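Local coordinates for hypothetical protein (Pseudomonas aeruginosa, PDB 2H1T) that is of unknown function but probably binds a glycolipid, perhaps in glycolipid metabolism, at residues I179-P182 against G183-Q186; Y148-L151 against D152-H155; R25-D28 against D29-E32. All coordinates share one frame; numbering follows the deposited sequence.

Interaction 1: I179-P182 against G183-Q186; sequences IDYP and GLFQ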
loop_
_atom_site.group_PDB
_atom_site.type_symbol
_atom_site.label_atom_id
_atom_site.label_comp_id
_atom_site.label_asym_id
_atom_site.label_seq_id
_atom_site.Cartn_x
_atom_site.Cartn_y
_atom_site.Cartn_z
ATOM N N ILE A 179 4.066 -9.828 -20.514
ATOM C CA ILE A 179 3.235 -10.878 -19.913
ATOM C C ILE A 179 3.948 -11.445 -18.672
ATOM O O ILE A 179 3.415 -11.386 -17.546
ATOM C CB ILE A 179 2.911 -12.018 -20.967
ATOM C CG1 ILE A 179 2.205 -11.413 -22.178
ATOM C CG2 ILE A 179 1.961 -13.123 -20.373
ATOM C CD1 ILE A 179 1.931 -12.430 -23.308
ATOM N N ASP A 180 5.127 -12.016 -18.900
ATOM C CA ASP A 180 5.957 -12.612 -17.848
ATOM C C ASP A 180 7.322 -11.981 -17.857
ATOM O O ASP A 180 7.978 -11.914 -18.860
ATOM C CB ASP A 180 6.124 -14.098 -17.999
ATOM C CG ASP A 180 4.844 -14.856 -17.798
ATOM O OD1 ASP A 180 4.048 -14.465 -16.904
ATOM O OD2 ASP A 180 4.635 -15.856 -18.521
ATOM N N TYR A 181 7.700 -11.506 -16.702
ATOM C CA TYR A 181 9.071 -11.090 -16.378
ATOM C C TYR A 181 9.491 -12.182 -15.394
ATOM O O TYR A 181 9.243 -12.098 -14.199
ATOM C CB TYR A 181 9.086 -9.704 -15.756
ATOM C CG TYR A 181 10.458 -9.083 -15.828
ATOM C CD1 TYR A 181 11.589 -9.796 -15.419
ATOM C CD2 TYR A 181 10.629 -7.773 -16.281
ATOM C CE1 TYR A 181 12.854 -9.224 -15.470
ATOM C CE2 TYR A 181 11.897 -7.175 -16.317
ATOM C CZ TYR A 181 13.005 -7.914 -15.938
ATOM O OH TYR A 181 14.274 -7.379 -15.974
ATOM N N PRO A 182 10.095 -13.254 -15.896
ATOM C CA PRO A 182 10.138 -14.479 -15.091
ATOM C C PRO A 182 10.794 -14.320 -13.712
ATOM O O PRO A 182 11.906 -13.798 -13.582
ATOM C CB PRO A 182 10.903 -15.478 -15.985
ATOM C CG PRO A 182 10.768 -14.885 -17.414
ATOM C CD PRO A 182 10.750 -13.411 -17.212
ATOM N N GLY A 183 10.048 -14.743 -12.687
ATOM C CA GLY A 183 10.513 -14.683 -11.311
ATOM C C GLY A 183 10.398 -13.304 -10.690
ATOM O O GLY A 183 10.626 -13.175 -9.504
ATOM N N LEU A 184 10.040 -12.271 -11.471
ATOM C CA LEU A 184 9.875 -10.929 -10.927
ATOM C C LEU A 184 8.447 -10.377 -11.033
ATOM O O LEU A 184 7.973 -9.791 -10.066
ATOM C CB LEU A 184 10.819 -9.930 -11.586
ATOM C CG LEU A 184 12.277 -10.060 -11.161
ATOM C CD1 LEU A 184 13.012 -8.937 -11.807
ATOM C CD2 LEU A 184 12.416 -9.983 -9.698
ATOM N N PHE A 185 7.808 -10.495 -12.198
ATOM C CA PHE A 185 6.447 -9.977 -12.370
ATOM C C PHE A 185 5.618 -10.895 -13.205
ATOM O O PHE A 185 6.154 -11.536 -14.155
ATOM C CB PHE A 185 6.465 -8.628 -13.057
ATOM C CG PHE A 185 7.256 -7.595 -12.329
ATOM C CD1 PHE A 185 6.708 -6.914 -11.237
ATOM C CD2 PHE A 185 8.538 -7.283 -12.724
ATOM C CE1 PHE A 185 7.441 -5.938 -10.555
ATOM C CE2 PHE A 185 9.294 -6.290 -12.024
ATOM C CZ PHE A 185 8.744 -5.638 -10.929
ATOM N N GLN A 186 4.317 -10.933 -12.884
ATOM C CA GLN A 186 3.333 -11.624 -13.696
ATOM C C GLN A 186 2.145 -10.713 -14.036
ATOM O O GLN A 186 1.495 -10.127 -13.155
ATOM C CB GLN A 186 2.825 -12.851 -12.964
ATOM C CG GLN A 186 2.004 -13.792 -13.798
ATOM C CD GLN A 186 1.449 -14.932 -12.957
ATOM O OE1 GLN A 186 1.575 -14.944 -11.720
ATOM N NE2 GLN A 186 0.825 -15.904 -13.625
HETATM O O HOH W 1 6.208 -14.353 -14.763
#
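Tyr181 and Phe185 face each other across a tight beta hairpin that joins strand 178-181 to strand 185-187 at the edge, within this chain, of the seven-stranded mixed sheet. They form its hydrogen-bonded antiparallel pair: Tyr181 N gives a bond to Phe185 O at 3.0 Å, and Phe185 N returns one to Tyr181 O, directed at a lone pair. Tyr181 O takes a second bond from Leu184 N at 2.8 Å, so one carbonyl grips two successive amides. That double hold is the signature of a classic beta bulge, in which Leu184 and Phe185 together face Tyr181.

The tight side carries the rings. Tyr181 and Phe185 run side by side, the edge of Phe185 directed to the Tyr181 face in an offset edge-to-face pair with centroids 6.0 Å apart and planes at 73°. Tyr181 CB lies in the plane of the Phe185 ring, at its edge. Leu184 fills in farther along, where its CD1 comes 3.7 Å from Tyr181 CE1. With CG anti to the backbone N (chi1 -162°), the tyrosine ring lies along Leu184 as well as Phe185. Outside the hairpin, Leu170 of the adjacent strand touches Tyr181, while Trp14 of the second subunit meets the Phe185 ring; a strand of that subunit pairs with Phe185 and Gln186 and carries the sheet across the interface.

The other face, bearing Asp180 and Gln186, is looser. These two form the non-hydrogen-bonded pair, with carboxylate and amide planes 52° apart, and their closest approach is Asp180 OD1 to Gln186 CG at 3.8 Å. A water bridges the Asp180 side chain to the backbone, donating to Phe185 O at 2.9 Å and weakly to Asp180 OD1.

Interaction 2: Y148-L151 against D152-H155; sequences YTRL and DASH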
loop_
_atom_site.group_PDB
_atom_site.type_symbol
_atom_site.label_atom_id
_atom_site.label_comp_id
_atom_site.label_asym_id
_atom_site.label_seq_id
_atom_site.Cartn_x
_atom_site.Cartn_y
_atom_site.Cartn_z
ATOM N N TYR A 148 19.046 -4.678 -24.924
ATOM C CA TYR A 148 17.928 -5.494 -25.370
ATOM C C TYR A 148 18.292 -6.251 -26.650
ATOM O O TYR A 148 18.820 -5.681 -27.618
ATOM C CB TYR A 148 16.702 -4.613 -25.641
ATOM C CG TYR A 148 15.948 -4.107 -24.434
ATOM C CD1 TYR A 148 16.459 -3.069 -23.645
ATOM C CD2 TYR A 148 14.679 -4.590 -24.144
ATOM C CE1 TYR A 148 15.722 -2.577 -22.518
ATOM C CE2 TYR A 148 13.952 -4.116 -23.051
ATOM C CZ TYR A 148 14.491 -3.126 -22.249
ATOM O OH TYR A 148 13.769 -2.671 -21.175
ATOM N N THR A 149 18.003 -7.558 -26.654
ATOM C CA THR A 149 18.104 -8.341 -27.853
ATOM C C THR A 149 16.768 -9.023 -28.168
ATOM O O THR A 149 16.196 -9.708 -27.309
ATOM C CB THR A 149 19.260 -9.352 -27.700
ATOM O OG1 THR A 149 20.458 -8.628 -27.314
ATOM C CG2 THR A 149 19.481 -10.109 -28.985
ATOM N N ARG A 150 16.266 -8.848 -29.392
ATOM C CA ARG A 150 15.080 -9.554 -29.821
ATOM C C ARG A 150 15.402 -11.009 -30.189
ATOM O O ARG A 150 16.210 -11.287 -31.083
ATOM C CB ARG A 150 14.375 -8.829 -30.971
ATOM C CG ARG A 150 13.235 -9.626 -31.567
ATOM C CD ARG A 150 12.395 -8.803 -32.511
ATOM N NE ARG A 150 11.696 -9.667 -33.435
ATOM C CZ ARG A 150 10.615 -9.336 -34.139
ATOM N NH1 ARG A 150 10.064 -8.147 -34.011
ATOM N NH2 ARG A 150 10.045 -10.253 -34.924
ATOM N N LEU A 151 14.747 -11.942 -29.517
ATOM C CA LEU A 151 15.000 -13.376 -29.722
ATOM C C LEU A 151 13.990 -13.887 -30.733
ATOM O O LEU A 151 14.330 -14.638 -31.659
ATOM C CB LEU A 151 14.913 -14.168 -28.414
ATOM C CG LEU A 151 15.839 -13.694 -27.274
ATOM C CD1 LEU A 151 15.583 -14.536 -26.016
ATOM C CD2 LEU A 151 17.307 -13.742 -27.724
ATOM N N ASP A 152 12.731 -13.507 -30.521
ATOM C CA ASP A 152 11.658 -13.700 -31.504
ATOM C C ASP A 152 10.610 -12.621 -31.261
ATOM O O ASP A 152 10.846 -11.718 -30.437
ATOM C CB ASP A 152 11.104 -15.159 -31.489
ATOM C CG ASP A 152 10.408 -15.553 -30.199
ATOM O OD1 ASP A 152 9.983 -14.686 -29.417
ATOM O OD2 ASP A 152 10.216 -16.778 -29.991
ATOM N N ALA A 153 9.476 -12.670 -31.967
ATOM C CA ALA A 153 8.474 -11.577 -31.813
ATOM C C ALA A 153 8.021 -11.392 -30.395
ATOM O O ALA A 153 7.726 -10.283 -29.997
ATOM C CB ALA A 153 7.252 -11.808 -32.673
ATOM N N SER A 154 7.955 -12.472 -29.628
ATOM C CA SER A 154 7.389 -12.374 -28.275
ATOM C C SER A 154 8.420 -12.491 -27.120
ATOM O O SER A 154 8.057 -12.437 -25.940
ATOM C CB SER A 154 6.249 -13.383 -28.148
ATOM O OG SER A 154 6.750 -14.697 -28.019
ATOM N N HIS A 155 9.702 -12.615 -27.449
ATOM C CA HIS A 155 10.727 -12.759 -26.428
ATOM C C HIS A 155 11.880 -11.810 -26.678
ATOM O O HIS A 155 12.436 -11.773 -27.787
ATOM C CB HIS A 155 11.289 -14.172 -26.395
ATOM C CG HIS A 155 10.319 -15.227 -25.993
ATOM N ND1 HIS A 155 9.487 -15.840 -26.898
ATOM C CD2 HIS A 155 10.066 -15.802 -24.787
ATOM C CE1 HIS A 155 8.762 -16.749 -26.275
ATOM N NE2 HIS A 155 9.097 -16.751 -24.995
#
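Arg150 reaches along the peptide between Asp152 and Ala153. From CB the chain leaves with CG anti to the backbone N (chi1 172°) and stays extended as far as NE, a shape that lays it beside the turn. CG makes the nearest approach, 3.4 Å from Asp152 O. CD passes the same carbonyl oxygen at 3.9 Å. NE lies 3.7 Å from it, too far for a bond, and its polar partner is Asp123, with which it forms a salt bridge. At the tip the guanidinium turns one face to Ala153: the CA of that residue stands 3.7 Å above the plane, displaced from the centre of the group, and NH2 also nears Ala153 CB.

This is a type I beta turn from Asp152 to His155, linking strand 142-152 to strand 155-160. At its mouth is a classic beta bulge, in which Leu151 and Asp152 both face His155: His155 O accepts from Leu151 N at 2.9 Å and from Asp152 N at 3.3 Å.

Inside the turn the Asp152 carboxylate is drawn back over the backbone. Its CG sits between the backbone N and the carbonyl carbon (chi1 65°), which brings OD1 to the imidazole. His155 ND1 donates to Asp152 OD1 at 2.8 Å, on the syn side and 19° out of the carboxylate plane, with the oxygen in the plane of the ring. This bond would fix the rotation of the imidazole, and Ser154 N adds a weak bond to the same oxygen.

Interaction 3: R25-D28 against D29-E32; sequences RLED and DQAE. With EDO (1,2-ethanediol), chain D.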
loop_
_atom_site.group_PDB
_atom_site.type_symbol
_atom_site.label_atom_id
_atom_site.label_comp_id
_atom_site.label_asym_id
_atom_site.label_seq_id
_atom_site.Cartn_x
_atom_site.Cartn_y
_atom_site.Cartn_z
ATOM N N ARG A 25 -3.481 2.158 -16.685
ATOM C CA ARG A 25 -4.367 2.464 -17.817
ATOM C C ARG A 25 -3.526 3.005 -18.974
ATOM O O ARG A 25 -2.738 3.929 -18.792
ATOM C CB ARG A 25 -5.417 3.507 -17.449
ATOM C CG ARG A 25 -6.547 3.587 -18.466
ATOM C CD ARG A 25 -7.630 4.588 -18.064
ATOM N NE ARG A 25 -7.083 5.941 -17.962
ATOM C CZ ARG A 25 -6.802 6.578 -16.833
ATOM N NH1 ARG A 25 -7.034 6.015 -15.645
ATOM N NH2 ARG A 25 -6.288 7.810 -16.895
ATOM N N LEU A 26 -3.733 2.452 -20.160
ATOM C CA LEU A 26 -2.911 2.797 -21.292
ATOM C C LEU A 26 -3.763 3.451 -22.353
ATOM O O LEU A 26 -4.766 2.891 -22.801
ATOM C CB LEU A 26 -2.230 1.548 -21.875
ATOM C CG LEU A 26 -1.339 1.804 -23.101
ATOM C CD1 LEU A 26 -0.169 2.738 -22.720
ATOM C CD2 LEU A 26 -0.822 0.494 -23.656
ATOM N N GLU A 27 -3.331 4.648 -22.749
ATOM C CA GLU A 27 -3.799 5.300 -23.984
ATOM C C GLU A 27 -2.727 5.239 -25.070
ATOM O O GLU A 27 -1.648 4.691 -24.873
ATOM C CB GLU A 27 -4.137 6.748 -23.690
ATOM C CG GLU A 27 -4.916 6.974 -22.424
ATOM C CD GLU A 27 -5.190 8.442 -22.205
ATOM O OE1 GLU A 27 -5.321 9.183 -23.202
ATOM O OE2 GLU A 27 -5.254 8.854 -21.033
ATOM N N ASP A 28 -3.010 5.815 -26.226
ATOM C CA ASP A 28 -2.101 5.729 -27.340
ATOM C C ASP A 28 -0.747 6.363 -27.040
ATOM O O ASP A 28 0.295 5.807 -27.414
ATOM C CB ASP A 28 -2.706 6.385 -28.603
ATOM C CG ASP A 28 -3.853 5.564 -29.215
ATOM O OD1 ASP A 28 -3.823 4.313 -29.131
ATOM O OD2 ASP A 28 -4.789 6.195 -29.779
ATOM N N ASP A 29 -0.778 7.526 -26.397
ATOM C CA ASP A 29 0.431 8.320 -26.195
ATOM C C ASP A 29 0.785 8.583 -24.728
ATOM O O ASP A 29 1.661 9.383 -24.433
ATOM C CB ASP A 29 0.275 9.639 -26.958
ATOM C CG ASP A 29 0.524 9.479 -28.460
ATOM O OD1 ASP A 29 0.872 8.362 -28.914
ATOM O OD2 ASP A 29 0.385 10.482 -29.186
ATOM N N GLN A 30 0.053 7.954 -23.818
ATOM C CA GLN A 30 0.288 8.121 -22.393
ATOM C C GLN A 30 -0.276 6.974 -21.535
ATOM O O GLN A 30 -1.096 6.176 -21.975
ATOM C CB GLN A 30 -0.207 9.488 -21.904
ATOM C CG GLN A 30 -1.686 9.660 -21.924
ATOM C CD GLN A 30 -2.068 11.042 -21.426
ATOM O OE1 GLN A 30 -1.935 12.027 -22.154
ATOM N NE2 GLN A 30 -2.517 11.122 -20.186
ATOM N N ALA A 31 0.266 6.850 -20.334
ATOM C CA ALA A 31 -0.204 5.880 -19.364
ATOM C C ALA A 31 -0.285 6.543 -18.026
ATOM O O ALA A 31 0.456 7.491 -17.724
ATOM C CB ALA A 31 0.696 4.640 -19.278
ATOM N N GLU A 32 -1.181 6.011 -17.215
ATOM C CA GLU A 32 -1.309 6.415 -15.857
ATOM C C GLU A 32 -1.444 5.170 -15.019
ATOM O O GLU A 32 -2.191 4.250 -15.389
ATOM C CB GLU A 32 -2.532 7.293 -15.721
ATOM C CG GLU A 32 -2.490 8.127 -14.460
ATOM C CD GLU A 32 -3.833 8.724 -14.091
ATOM O OE1 GLU A 32 -4.831 7.953 -14.075
ATOM O OE2 GLU A 32 -3.884 9.955 -13.795
HETATM C C1 EDO D . -0.011 11.221 -10.662
HETATM O O1 EDO D . 1.375 11.406 -10.957
HETATM C C2 EDO D . -0.819 11.170 -11.954
HETATM O O2 EDO D . -1.912 10.225 -11.867
HETATM O O HOH W 2 -3.282 9.694 -25.635
#
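A beta hairpin joins strand 16-26 to strand 30-38, and Arg25 and Glu32 form its hydrogen-bonded pair. Arg25 N donates to Glu32 O at 2.8 Å, nearly straight at 176°, and Glu32 N returns a bond to Arg25 O. Their side chains run the same way and meet in a salt bridge, with Arg25 NH2 3.2 Å from Glu32 OE1. A bend at chi3 (61°) brings the guanidinium round to this oxygen, which NH2 meets from above the carboxylate plane; NH1 adds a weak bond. The other oxygen, Glu32 OE2, accepts from O2 of a 1,2-ethanediol, probably from the crystallisation liquor, at 2.8 Å.

Nearer the turn, Glu27 N bonds to Gln30 O at 2.8 Å. Above that bond the Glu27 carboxylate and Gln30 amide stack with planes only 20° apart, Glu27 CD lying 3.7 Å from Gln30 CG. On the face of Leu26 and Ala31, Leu26 CD1 touches Ala31 CB at 4.0 Å.

Strand 45-54 flanks the hairpin beside strand 30-38, its Trp54 touching Leu26 and Ala31, while along strand 16-26 a strand of the second subunit pairs with Arg25 and Leu26.

All three interactions are local connections between neighbouring antiparallel strands, but they serve two sheets. Interactions 1 and 2 belong to the seven-stranded mixed sheet, with centres about 15 Å apart and nearest atoms about 7 Å apart. Interaction 3 belongs to the six-stranded antiparallel sheet, its centre about 21 Å from that of interaction 1 and about 23 Å from that of interaction 2. None touches another. Interactions 1 and 3 both touch the second subunit, each with one of its strands paired alongside. A bound methylpentanediol, probably from the crystallisation liquor, lies about 4 Å from the Tyr181 side chain and may mark a pocket.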